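Local structure of alpha-amylase (Eisenia fetida, 6M4K) at residues N51-V56 and W63-Q68; P69-M74 and D117-D122; L317-A322 and M343-W348. The protein probably cuts internal alpha-1,4-glucosidic linkages of starch and related polysaccharides as a calcium- and chloride-dependent, cold-active alpha-amylase of glycoside hydrolase family 13. All blocks are in the same frame, centred on the assembly; numbering follows the deposited sequence. Where two conformers were deposited one is given.

Contact 1 of 3, residues N51-V56 and W63-Q68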
# COMPACT_ATOMS: atom_id res chain seq x y z
N ASN A 51 2.79 13.46 11.56
CA ASN A 51 3.19 14.03 12.84
C ASN A 51 4.61 14.58 12.74
O ASN A 51 5.33 14.35 11.76
CB ASN A 51 3.15 12.96 13.92
CG ASN A 51 4.09 11.84 13.62
OD1 ASN A 51 3.86 11.07 12.68
ND2 ASN A 51 5.17 11.73 14.37
N GLU A 52 5.02 15.30 13.78
CA GLU A 52 6.38 15.82 13.83
C GLU A 52 7.39 14.68 13.86
O GLU A 52 7.35 13.83 14.75
CB GLU A 52 6.57 16.70 15.06
CG GLU A 52 7.98 17.25 15.10
CD GLU A 52 8.25 18.20 16.24
OE1 GLU A 52 7.55 18.16 17.28
OE2 GLU A 52 9.20 18.99 16.10
N HIS A 53 8.31 14.71 12.90
CA HIS A 53 9.31 13.66 12.76
C HIS A 53 10.71 14.26 12.79
O HIS A 53 10.91 15.47 12.67
CB HIS A 53 9.10 12.89 11.44
CG HIS A 53 9.04 13.79 10.24
ND1 HIS A 53 10.16 14.32 9.65
CD2 HIS A 53 7.98 14.29 9.56
CE1 HIS A 53 9.80 15.08 8.63
NE2 HIS A 53 8.48 15.08 8.56
N ARG A 54 11.69 13.37 12.92
CA ARG A 54 13.08 13.77 12.92
C ARG A 54 13.42 14.49 11.62
O ARG A 54 12.93 14.14 10.54
CB ARG A 54 13.95 12.52 13.05
CG ARG A 54 15.43 12.79 13.35
CD ARG A 54 16.20 11.51 13.60
NE ARG A 54 17.57 11.82 14.02
CZ ARG A 54 18.29 11.04 14.83
NH1 ARG A 54 17.80 9.91 15.30
NH2 ARG A 54 19.52 11.42 15.18
N ILE A 55 14.27 15.51 11.73
CA ILE A 55 14.93 16.08 10.57
C ILE A 55 16.35 15.53 10.57
O ILE A 55 17.10 15.74 11.53
CB ILE A 55 14.91 17.62 10.59
CG1 ILE A 55 13.48 18.14 10.52
CG2 ILE A 55 15.74 18.17 9.43
CD1 ILE A 55 12.75 17.74 9.25
N VAL A 56 16.69 14.80 9.51
CA VAL A 56 18.01 14.20 9.35
C VAL A 56 18.70 14.94 8.23
O VAL A 56 18.18 15.03 7.11
CB VAL A 56 17.90 12.70 9.04
CG1 VAL A 56 19.27 12.13 8.71
CG2 VAL A 56 17.26 11.95 10.21
N TRP A 63 14.02 9.80 3.07
CA TRP A 63 12.61 9.48 3.30
C TRP A 63 12.40 8.91 4.70
O TRP A 63 11.38 9.19 5.34
CB TRP A 63 12.07 8.51 2.24
CG TRP A 63 12.73 7.19 2.28
CD1 TRP A 63 13.87 6.83 1.61
CD2 TRP A 63 12.34 6.05 3.06
NE1 TRP A 63 14.21 5.53 1.92
CE2 TRP A 63 13.29 5.03 2.81
CE3 TRP A 63 11.29 5.79 3.95
CZ2 TRP A 63 13.21 3.77 3.40
CZ3 TRP A 63 11.22 4.54 4.55
CH2 TRP A 63 12.17 3.55 4.27
N TRP A 64 13.37 8.16 5.20
CA TRP A 64 13.15 7.42 6.44
C TRP A 64 13.14 8.30 7.68
O TRP A 64 12.78 7.81 8.76
CB TRP A 64 14.09 6.22 6.58
CG TRP A 64 15.53 6.46 6.27
CD1 TRP A 64 16.20 6.03 5.16
CD2 TRP A 64 16.50 7.10 7.10
NE1 TRP A 64 17.52 6.37 5.24
CE2 TRP A 64 17.74 7.04 6.42
CE3 TRP A 64 16.46 7.72 8.36
CZ2 TRP A 64 18.92 7.57 6.94
CZ3 TRP A 64 17.64 8.26 8.87
CH2 TRP A 64 18.85 8.17 8.16
N GLN A 65 13.51 9.58 7.58
CA GLN A 65 13.37 10.47 8.73
C GLN A 65 11.93 10.53 9.22
O GLN A 65 11.68 10.76 10.41
CB GLN A 65 13.91 11.87 8.40
CG GLN A 65 12.98 12.66 7.52
CD GLN A 65 13.54 14.01 7.09
OE1 GLN A 65 14.64 14.42 7.51
NE2 GLN A 65 12.79 14.71 6.25
N ARG A 66 10.96 10.30 8.32
CA ARG A 66 9.55 10.38 8.70
C ARG A 66 9.09 9.20 9.54
O ARG A 66 8.00 9.28 10.12
CB ARG A 66 8.66 10.57 7.47
CG ARG A 66 8.96 11.89 6.77
CD ARG A 66 8.03 12.14 5.62
NE ARG A 66 6.69 12.53 6.05
CZ ARG A 66 5.83 13.14 5.26
NH1 ARG A 66 6.19 13.44 4.01
NH2 ARG A 66 4.62 13.50 5.69
N TYR A 67 9.90 8.16 9.67
CA TYR A 67 9.58 7.02 10.51
C TYR A 67 10.25 7.10 11.88
O TYR A 67 10.29 6.10 12.61
CB TYR A 67 9.86 5.71 9.76
CG TYR A 67 8.86 5.59 8.63
CD1 TYR A 67 7.58 5.08 8.86
CD2 TYR A 67 9.15 6.06 7.35
CE1 TYR A 67 6.63 5.02 7.85
CE2 TYR A 67 8.21 6.01 6.34
CZ TYR A 67 6.95 5.49 6.60
OH TYR A 67 6.03 5.46 5.57
N GLN A 68 10.72 8.30 12.26
CA GLN A 68 11.29 8.58 13.58
C GLN A 68 10.50 9.72 14.21
O GLN A 68 10.89 10.90 14.09
CB GLN A 68 12.78 8.89 13.48
CG GLN A 68 13.57 7.66 13.10
CD GLN A 68 15.06 7.85 13.21
OE1 GLN A 68 15.56 8.41 14.19
NE2 GLN A 68 15.78 7.40 12.19
O HOH W 1 6.70 10.19 12.43
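H53 and R54 run past the end of the 3-10 turn formed by 63-66, their CA atoms 5.2 and 5.3 Å from those of R66 and Q65, and the backbone N of R54 donates to the carbonyl O of Q68 at 2.8 Å. Q65, R66 and Q68 do most of the holding from the side of 63-68. Q65 has its CG between its own N and carbonyl carbon (chi1 75°) and then runs straight out, which carries the amide across the R54 carbonyl to the backbone of V56. There OE1 accepts from V56 N at 2.9 Å, an almost linear bond (176° at the hydrogen). The aliphatic part of the same side chain slides past V56, whose CG2 also meets CZ3 of W64 at 3.9 Å.

R66 comes over a face of the H53 imidazole: CG stands 3.7 Å from the ring centroid, almost on the normal, a CH-pi contact. The ring's rotation is fixed at both nitrogens, since ND1 gives a hydrogen bond to R54 O and NE2 is bonded to the backbone N of R77. Beyond the ring, the R66 guanidinium turns away to P49 O and a salt bridge with E24. R54 and Q68 lie side by side and point the same way; NH1 reaches OE1 at 2.9 Å in the plane of the amide carbonyl, although guanidinium and amide planes stand 84° apart. G109 N binds that same OE1. A water bridges N51 ND2 and R66 O.

The loop after strand 44-47 thus folds back on itself at the C-terminal ends of the strands, the Q68 side chain about 10 Å from that of calcium ligand N105, on the face that carries the active site in (beta/alpha)8 enzymes such as family 13 amylases.

Contact 2 of 3, residues P69-M74 and D117-D122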
# COMPACT_ATOMS: atom_id res chain seq x y z
N PRO A 69 9.41 9.42 14.90
CA PRO A 69 8.61 10.48 15.53
C PRO A 69 9.40 11.26 16.56
O PRO A 69 10.21 10.71 17.32
CB PRO A 69 7.46 9.72 16.19
CG PRO A 69 7.34 8.47 15.37
CD PRO A 69 8.75 8.10 15.00
N VAL A 70 9.11 12.56 16.60
CA VAL A 70 9.62 13.47 17.62
C VAL A 70 8.51 13.97 18.54
O VAL A 70 8.73 14.13 19.75
CB VAL A 70 10.40 14.62 16.95
CG1 VAL A 70 10.71 15.74 17.96
CG2 VAL A 70 11.69 14.09 16.33
N SER A 71 7.32 14.18 18.00
CA SER A 71 6.14 14.49 18.82
C SER A 71 4.91 14.14 18.00
O SER A 71 5.00 13.60 16.90
CB SER A 71 6.12 15.95 19.26
OG SER A 71 5.57 16.77 18.25
N TYR A 72 3.74 14.43 18.57
CA TYR A 72 2.47 14.20 17.88
C TYR A 72 1.82 15.50 17.41
O TYR A 72 0.62 15.51 17.09
CB TYR A 72 1.54 13.33 18.72
CG TYR A 72 2.20 12.03 19.13
CD1 TYR A 72 2.42 11.00 18.21
CD2 TYR A 72 2.63 11.82 20.44
CE1 TYR A 72 3.05 9.82 18.59
CE2 TYR A 72 3.25 10.65 20.82
CZ TYR A 72 3.45 9.64 19.90
OH TYR A 72 4.07 8.47 20.30
N THR A 73 2.57 16.60 17.36
CA THR A 73 2.08 17.74 16.60
C THR A 73 2.06 17.39 15.12
O THR A 73 2.55 16.34 14.71
CB THR A 73 2.91 19.00 16.86
OG1 THR A 73 4.19 18.88 16.21
CG2 THR A 73 3.11 19.19 18.36
N MET A 74 1.48 18.26 14.30
CA MET A 74 1.09 17.90 12.94
C MET A 74 1.73 18.78 11.88
O MET A 74 1.12 19.09 10.86
CB MET A 74 -0.43 17.86 12.82
CG MET A 74 -1.02 16.64 13.53
SD MET A 74 -0.59 15.10 12.69
CE MET A 74 -1.60 15.32 11.22
N ASP A 117 8.74 20.25 13.57
CA ASP A 117 7.95 21.32 14.17
C ASP A 117 8.76 22.07 15.22
O ASP A 117 8.18 22.84 16.00
CB ASP A 117 6.64 20.77 14.78
CG ASP A 117 5.53 21.81 14.83
OD1 ASP A 117 5.63 22.85 14.15
OD2 ASP A 117 4.54 21.58 15.55
N GLY A 118 10.07 21.85 15.28
CA GLY A 118 10.94 22.59 16.18
C GLY A 118 11.15 21.99 17.55
O GLY A 118 11.94 22.55 18.32
N ASN A 119 10.49 20.89 17.89
CA ASN A 119 10.65 20.31 19.22
C ASN A 119 11.92 19.47 19.29
O ASN A 119 12.34 18.85 18.31
CB ASN A 119 9.43 19.48 19.59
CG ASN A 119 8.22 20.34 19.88
OD1 ASN A 119 8.27 21.23 20.75
ND2 ASN A 119 7.14 20.12 19.15
N SER A 120 12.50 19.40 20.49
CA SER A 120 13.72 18.64 20.71
C SER A 120 13.46 17.14 20.78
O SER A 120 12.40 16.69 21.24
CB SER A 120 14.38 19.08 22.02
OG SER A 120 15.63 18.42 22.23
N PHE A 121 14.44 16.37 20.33
CA PHE A 121 14.53 14.95 20.64
C PHE A 121 15.92 14.63 21.14
O PHE A 121 16.90 15.27 20.75
CB PHE A 121 14.21 14.03 19.44
CG PHE A 121 15.30 13.96 18.40
CD1 PHE A 121 15.31 14.86 17.34
CD2 PHE A 121 16.29 12.99 18.44
CE1 PHE A 121 16.28 14.81 16.37
CE2 PHE A 121 17.27 12.93 17.48
CZ PHE A 121 17.27 13.85 16.44
N ASP A 122 16.01 13.62 22.01
CA ASP A 122 17.31 13.12 22.42
C ASP A 122 17.14 11.62 22.65
O ASP A 122 16.59 11.20 23.68
CB ASP A 122 17.81 13.83 23.67
CG ASP A 122 19.27 13.56 23.93
OD1 ASP A 122 19.73 12.43 23.68
OD2 ASP A 122 19.97 14.49 24.37
O HOH W 2 9.76 16.06 21.51
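In one of two deposited positions of F121, its ring is met obliquely by V70, with V70 CG2 3.8 Å from F121 CD1 and the side chains crossing at about a right angle, a contact to that extent doubtful. Of the smaller flat groups, the N119 amide and the D117 carboxylate meet the opposite segment through their polar atoms. V70 has CG1 anti to its backbone N (chi1 168°), which puts that methyl against N119 O at 3.5 Å while CG2 is left for the ring. A water donates to both V70 O and S120 O, tying the two backbones where no direct bond joins them.

Farther along, T73 OG1 donates to D117 OD2 at 2.8 Å, approaching on the anti side of that oxygen and 18° out of the carboxylate plane. The other oxygen, OD1, accepts from N75 ND2, so the carboxylate is held at both ends. A valine in place of T73 has no hydroxyl, so D117 OD2 would be left without this donor and the carboxylate, still bound to N75 through OD1, would probably be freer to turn.

N119 ND2 comes within 3.8 Å of S71 OG, too far for a bond; both atoms are hydrogen-bonded to OE1 of E52, which lies between the segments and also receives D117 N on OE2. S71 OG accepts from T73 N at 3.1 Å, a nearly straight bond of 163° that closes an ST turn. The contact joins the loop after strand 44-47 to sheet 112-114/120-122, in the excursion after strand 97-102 that corresponds to domain B of alpha-amylases.

Contact 3 of 3, residues L317-A322 and M343-W348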
# COMPACT_ATOMS: atom_id res chain seq x y z
N LEU A 317 8.23 -6.81 -7.57
CA LEU A 317 8.12 -6.03 -8.79
C LEU A 317 7.79 -4.58 -8.47
O LEU A 317 7.01 -4.29 -7.55
CB LEU A 317 7.06 -6.62 -9.72
CG LEU A 317 7.46 -7.96 -10.34
CD1 LEU A 317 6.26 -8.65 -10.99
CD2 LEU A 317 8.59 -7.72 -11.37
N THR A 318 8.41 -3.66 -9.21
CA THR A 318 8.29 -2.23 -8.97
C THR A 318 8.25 -1.53 -10.31
O THR A 318 8.38 -2.15 -11.37
CB THR A 318 9.50 -1.70 -8.19
OG1 THR A 318 10.64 -1.66 -9.07
CG2 THR A 318 9.83 -2.59 -7.01
N PHE A 319 8.11 -0.20 -10.28
CA PHE A 319 8.10 0.58 -11.51
C PHE A 319 9.40 0.43 -12.31
O PHE A 319 9.40 0.73 -13.51
CB PHE A 319 7.79 2.06 -11.24
CG PHE A 319 8.89 2.79 -10.51
CD1 PHE A 319 9.90 3.43 -11.22
CD2 PHE A 319 8.89 2.87 -9.13
CE1 PHE A 319 10.90 4.11 -10.56
CE2 PHE A 319 9.89 3.57 -8.47
CZ PHE A 319 10.91 4.19 -9.19
N PHE A 320 10.48 -0.03 -11.69
CA PHE A 320 11.71 -0.30 -12.44
C PHE A 320 11.57 -1.50 -13.36
O PHE A 320 12.35 -1.64 -14.31
CB PHE A 320 12.89 -0.49 -11.48
CG PHE A 320 13.45 0.80 -10.93
CD1 PHE A 320 14.21 1.63 -11.73
CD2 PHE A 320 13.25 1.16 -9.61
CE1 PHE A 320 14.74 2.81 -11.23
CE2 PHE A 320 13.78 2.33 -9.10
CZ PHE A 320 14.53 3.16 -9.91
N GLU A 321 10.59 -2.38 -13.12
CA GLU A 321 10.29 -3.50 -14.00
C GLU A 321 8.87 -3.30 -14.52
O GLU A 321 7.98 -4.10 -14.24
CB GLU A 321 10.42 -4.83 -13.25
CG GLU A 321 11.80 -5.07 -12.60
CD GLU A 321 11.97 -4.37 -11.25
OE1 GLU A 321 10.97 -4.29 -10.49
OE2 GLU A 321 13.08 -3.89 -10.96
N ALA A 322 8.67 -2.23 -15.28
CA ALA A 322 7.32 -1.70 -15.49
C ALA A 322 6.40 -2.69 -16.19
O ALA A 322 5.22 -2.79 -15.84
CB ALA A 322 7.40 -0.39 -16.28
N MET A 343 0.88 1.26 -4.89
CA MET A 343 1.97 2.18 -4.60
C MET A 343 1.99 3.31 -5.62
O MET A 343 1.68 3.12 -6.80
CB MET A 343 3.28 1.41 -4.67
CG MET A 343 4.53 2.23 -4.39
SD MET A 343 4.47 2.88 -2.71
CE MET A 343 5.91 3.95 -2.77
N SER A 344 2.35 4.51 -5.17
CA SER A 344 2.64 5.62 -6.07
C SER A 344 3.98 6.22 -5.65
O SER A 344 4.12 6.69 -4.52
CB SER A 344 1.53 6.68 -6.06
OG SER A 344 1.65 7.52 -7.20
N SER A 345 4.95 6.18 -6.57
CA SER A 345 6.36 6.33 -6.22
C SER A 345 6.98 7.60 -6.79
O SER A 345 6.44 8.25 -7.69
CB SER A 345 7.16 5.15 -6.79
OG SER A 345 6.57 3.92 -6.44
N TYR A 346 8.18 7.88 -6.29
CA TYR A 346 9.07 8.82 -6.95
C TYR A 346 10.33 8.09 -7.41
O TYR A 346 10.71 7.05 -6.88
CB TYR A 346 9.42 10.00 -6.04
CG TYR A 346 10.12 9.68 -4.72
CD1 TYR A 346 11.48 9.40 -4.70
CD2 TYR A 346 9.43 9.68 -3.51
CE1 TYR A 346 12.13 9.14 -3.52
CE2 TYR A 346 10.08 9.42 -2.32
CZ TYR A 346 11.44 9.15 -2.32
OH TYR A 346 12.08 8.91 -1.13
N ASN A 347 10.99 8.68 -8.41
CA ASN A 347 12.24 8.15 -8.92
C ASN A 347 13.40 8.56 -8.02
O ASN A 347 13.38 9.61 -7.39
CB ASN A 347 12.46 8.68 -10.34
CG ASN A 347 13.38 7.81 -11.17
OD1 ASN A 347 13.83 6.76 -10.74
ND2 ASN A 347 13.66 8.26 -12.39
N TRP A 348 14.42 7.72 -7.98
CA TRP A 348 15.63 8.03 -7.24
C TRP A 348 16.77 7.25 -7.89
O TRP A 348 16.52 6.32 -8.66
CB TRP A 348 15.49 7.68 -5.75
CG TRP A 348 15.70 6.23 -5.40
CD1 TRP A 348 16.85 5.65 -4.94
CD2 TRP A 348 14.72 5.17 -5.47
NE1 TRP A 348 16.65 4.30 -4.72
CE2 TRP A 348 15.36 3.99 -5.04
CE3 TRP A 348 13.37 5.12 -5.84
CZ2 TRP A 348 14.69 2.77 -4.98
CZ3 TRP A 348 12.71 3.90 -5.78
CH2 TRP A 348 13.38 2.74 -5.35
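At the end of the eighth and last strand of the (beta/alpha)8 barrel, 339-344, the chain leaves the sheet and meets the turn that leads into helix 322-334; F319 and F320 of that turn pack against S345, N347 and W348. F320 and W348 form a T-shaped pair: F320 turns its edge to the face of the W348 six-membered ring, centroids 5.4 Å apart and planes at 86°. CE2 is the leading atom, 3.8 Å from W348 CH2.

F319 lies alongside its neighbour, its CE1 over the centre of the F320 ring, and reaches deeper toward the strand. With chi1 at 69° its ring is swung out over its own backbone toward S345, where CE2 meets CB at 3.6 Å. The far end, CZ, touches W348 CZ3 at 3.9 Å. The polar ends around this cluster are engaged elsewhere: S345 OG with E385 and Q305, W348 NE1 with D357, N347 ND2 with G380 O. The tryptophan also takes part in a cation-pi contact with R306, and F320 in one with R350.

The two phenylalanines are presented by a compact turn. T318 OG1 accepts from F320 N, making an ST turn, and E321, the N-cap of helix 322-334, folds its carboxylate back so that OE1 receives T318 N at 2.9 Å. No hydrogen bond crosses between the segments. N347 OD1, which also takes a weak bond from W348 N, meets the two rings: it lies in the plane of the F319 ring at its edge, 4.0 Å from CE1, and 3.8 Å from CZ of F320.

In the fold
From the N terminus, the chain passes barrel strand 44-47 and enters a long loop, which contact 1 closes on itself across six residues. Directly after it, 69-74 opens contact 2, which spans helix 81-93 and strand 97-102 before ending at strand 120-122. The two follow in series, neither nesting nor crossing, yet they touch: E52, from the first segment of contact 1, reaches over to both segments of contact 2. Contact 3 comes much later, spanning helix 322-334 to join its start to the end of strand 339-344. It meets contact 1 through W63 and Y346, whereas contact 2 stays about 16 Å from it at the nearest atoms.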